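Local coordinates for protein bile salt hydrolase/transferase (Clostridium perfringens, PDB 2BJF) that hydrolyses the amide bond of glycine- and taurine-conjugated bile salts, releasing free bile acids, and also acts as a bile acid amine N-acyltransferase, at residues A[96-102]-A[125-131]. Numbering follows the deposited sequence.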
loop_
_atom_site.group_PDB
_atom_site.type_symbol
_atom_site.label_atom_id
_atom_site.label_comp_id
_atom_site.label_asym_id
_atom_site.label_seq_id
_atom_site.Cartn_x
_atom_site.Cartn_y
_atom_site.Cartn_z
ATOM N N GLY A 96 0.139 -32.357 36.255
ATOM C CA GLY A 96 -1.309 -32.361 36.058
ATOM C C GLY A 96 -1.766 -32.113 34.632
ATOM O O GLY A 96 -2.960 -32.185 34.339
ATOM N N LYS A 97 -0.815 -31.819 33.747
ATOM C CA LYS A 97 -1.115 -31.541 32.343
ATOM C C LYS A 97 -0.753 -32.722 31.444
ATOM O O LYS A 97 0.054 -33.579 31.819
ATOM C CB LYS A 97 -0.365 -30.286 31.872
ATOM C CG LYS A 97 -0.788 -28.983 32.546
ATOM C CD LYS A 97 -2.006 -28.358 31.878
ATOM C CE LYS A 97 -2.323 -26.997 32.477
ATOM N NZ LYS A 97 -3.466 -26.336 31.783
ATOM N N THR A 98 -1.370 -32.763 30.264
ATOM C CA THR A 98 -0.954 -33.671 29.203
ATOM C C THR A 98 0.212 -33.000 28.477
ATOM O O THR A 98 0.015 -32.092 27.665
ATOM C CB THR A 98 -2.112 -33.974 28.219
ATOM O OG1 THR A 98 -3.219 -34.533 28.939
ATOM C CG2 THR A 98 -1.674 -34.955 27.135
ATOM N N ASN A 99 1.425 -33.439 28.800
ATOM C CA ASN A 99 2.639 -32.816 28.281
ATOM C C ASN A 99 3.102 -33.441 26.970
ATOM O O ASN A 99 3.370 -34.645 26.899
ATOM C CB ASN A 99 3.753 -32.856 29.328
ATOM C CG ASN A 99 3.432 -32.019 30.551
ATOM O OD1 ASN A 99 3.474 -30.789 30.506
ATOM N ND2 ASN A 99 3.111 -32.685 31.656
ATOM N N ILE A 100 3.182 -32.608 25.935
ATOM C CA ILE A 100 3.538 -33.053 24.592
ATOM C C ILE A 100 4.789 -32.309 24.118
ATOM O O ILE A 100 4.779 -31.081 24.042
ATOM C CB ILE A 100 2.386 -32.798 23.585
ATOM C CG1 ILE A 100 1.043 -33.275 24.152
ATOM C CG2 ILE A 100 2.680 -33.471 22.247
ATOM C CD1 ILE A 100 -0.147 -32.451 23.697
ATOM N N PRO A 101 5.872 -33.049 23.815
ATOM C CA PRO A 101 7.073 -32.419 23.266
ATOM C C PRO A 101 6.786 -31.769 21.915
ATOM O O PRO A 101 5.998 -32.305 21.131
ATOM C CB PRO A 101 8.040 -33.595 23.096
ATOM C CG PRO A 101 7.532 -34.652 24.018
ATOM C CD PRO A 101 6.047 -34.503 23.978
ATOM N N VAL A 102 7.420 -30.625 21.656
ATOM C CA VAL A 102 7.178 -29.849 20.432
ATOM C C VAL A 102 7.302 -30.699 19.163
ATOM O O VAL A 102 6.413 -30.676 18.308
ATOM C CB VAL A 102 8.118 -28.616 20.328
ATOM C CG1 VAL A 102 7.739 -27.747 19.134
ATOM C CG2 VAL A 102 8.081 -27.793 21.605
ATOM N N ASN A 125 -6.532 -29.677 28.539
ATOM C CA ASN A 125 -5.556 -29.861 29.612
ATOM C C ASN A 125 -4.144 -30.154 29.088
ATOM O O ASN A 125 -3.311 -30.722 29.797
ATOM C CB ASN A 125 -6.025 -30.965 30.567
ATOM C CG ASN A 125 -5.274 -30.959 31.890
ATOM O OD1 ASN A 125 -5.021 -29.904 32.476
ATOM N ND2 ASN A 125 -4.913 -32.145 32.365
ATOM N N ALA A 126 -3.875 -29.751 27.848
ATOM C CA ALA A 126 -2.581 -30.023 27.227
ATOM C C ALA A 126 -1.560 -28.909 27.452
ATOM O O ALA A 126 -1.918 -27.755 27.707
ATOM C CB ALA A 126 -2.748 -30.313 25.738
ATOM N N ASN A 127 -0.286 -29.282 27.365
ATOM C CA ASN A 127 0.832 -28.353 27.459
ATOM C C ASN A 127 1.949 -28.805 26.529
ATOM O O ASN A 127 2.309 -29.982 26.514
ATOM C CB ASN A 127 1.353 -28.268 28.896
ATOM C CG ASN A 127 2.606 -27.417 29.015
ATOM O OD1 ASN A 127 2.562 -26.197 28.852
ATOM N ND2 ASN A 127 3.732 -28.060 29.300
ATOM N N ILE A 128 2.492 -27.872 25.754
ATOM C CA ILE A 128 3.578 -28.192 24.833
ATOM C C ILE A 128 4.925 -27.849 25.472
ATOM O O ILE A 128 5.163 -26.709 25.875
ATOM C CB ILE A 128 3.377 -27.520 23.452
ATOM C CG1 ILE A 128 2.034 -27.964 22.859
ATOM C CG2 ILE A 128 4.517 -27.883 22.506
ATOM C CD1 ILE A 128 1.559 -27.158 21.669
ATOM N N VAL A 129 5.791 -28.856 25.566
ATOM C CA VAL A 129 7.054 -28.746 26.297
ATOM C C VAL A 129 8.273 -28.798 25.365
ATOM O O VAL A 129 8.314 -29.594 24.425
ATOM C CB VAL A 129 7.146 -29.818 27.435
ATOM C CG1 VAL A 129 6.952 -31.234 26.893
ATOM C CG2 VAL A 129 8.452 -29.700 28.203
ATOM N N ASP A 130 9.256 -27.941 25.637
ATOM C CA ASP A 130 10.457 -27.830 24.809
ATOM C C ASP A 130 11.495 -28.908 25.149
ATOM O O ASP A 130 12.604 -28.605 25.600
ATOM C CB ASP A 130 11.061 -26.422 24.933
ATOM C CG ASP A 130 12.020 -26.079 23.797
ATOM O OD1 ASP A 130 12.176 -26.886 22.854
ATOM O OD2 ASP A 130 12.621 -24.984 23.847
ATOM N N ILE A 131 11.117 -30.166 24.933
ATOM C CA ILE A 131 12.028 -31.300 25.087
ATOM C C ILE A 131 12.722 -31.556 23.749
ATOM O O ILE A 131 12.048 -31.721 22.730
ATOM C CB ILE A 131 11.279 -32.589 25.554
ATOM C CG1 ILE A 131 10.565 -32.372 26.899
ATOM C CG2 ILE A 131 12.225 -33.799 25.612
ATOM C CD1 ILE A 131 11.467 -31.986 28.072
HETATM O O HOH W 1 -4.033 -26.407 29.025
#
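Thr98 to Pro101 pairs in parallel, in register, with Ala126 to Val129, the short strand axes turned 31° from each other, and five backbone hydrogen bonds run from Thr98 N–Asn125 O to Val102 N–Val129 O. Pro101 lacks an N-H, yet fits because the ladder uses only its neighbours: Ile100 N bonds Asn127 O at 2.8 Å, and Ile100 O receives Val129 N. Asn125 ND2 reaches Gly96 O at 2.8 Å, in the carbonyl plane, while Gly96 has backbone angles at which a side chain would strike the preceding carbonyl. Lys97 bends at chi2 (-84°), laying CD 3.4 Å from Asn125 O, and a water links its NZ to Ala126 O. Asn99 and Asn127 share one face: Asn127 ND2 gives a hydrogen bond to Asn99 OD1 (3.0 Å), the two amide planes nearly perpendicular. Ile94 N on Asn99 OD1 and Ser90 OG on Asn127 ND2 tie the pair to the preceding loop. On the face of Thr98, Ala126, Ile100 and Ile128 the packing is mainly apolar: Ile100 CD1 meets the small Ala126 CB at 3.9 Å. Just past the paired residues, Val102 CG2 packs on Ile128 CG2 at 3.7 Å. Helices 105-112 and 116-123 form the connection of a right-handed beta-alpha-beta crossover, Phe105 of the first covering Ile100 and Ile128; Leu163 of strand 163-167 and Trp144 of strand 142-147 also pack on Ile128.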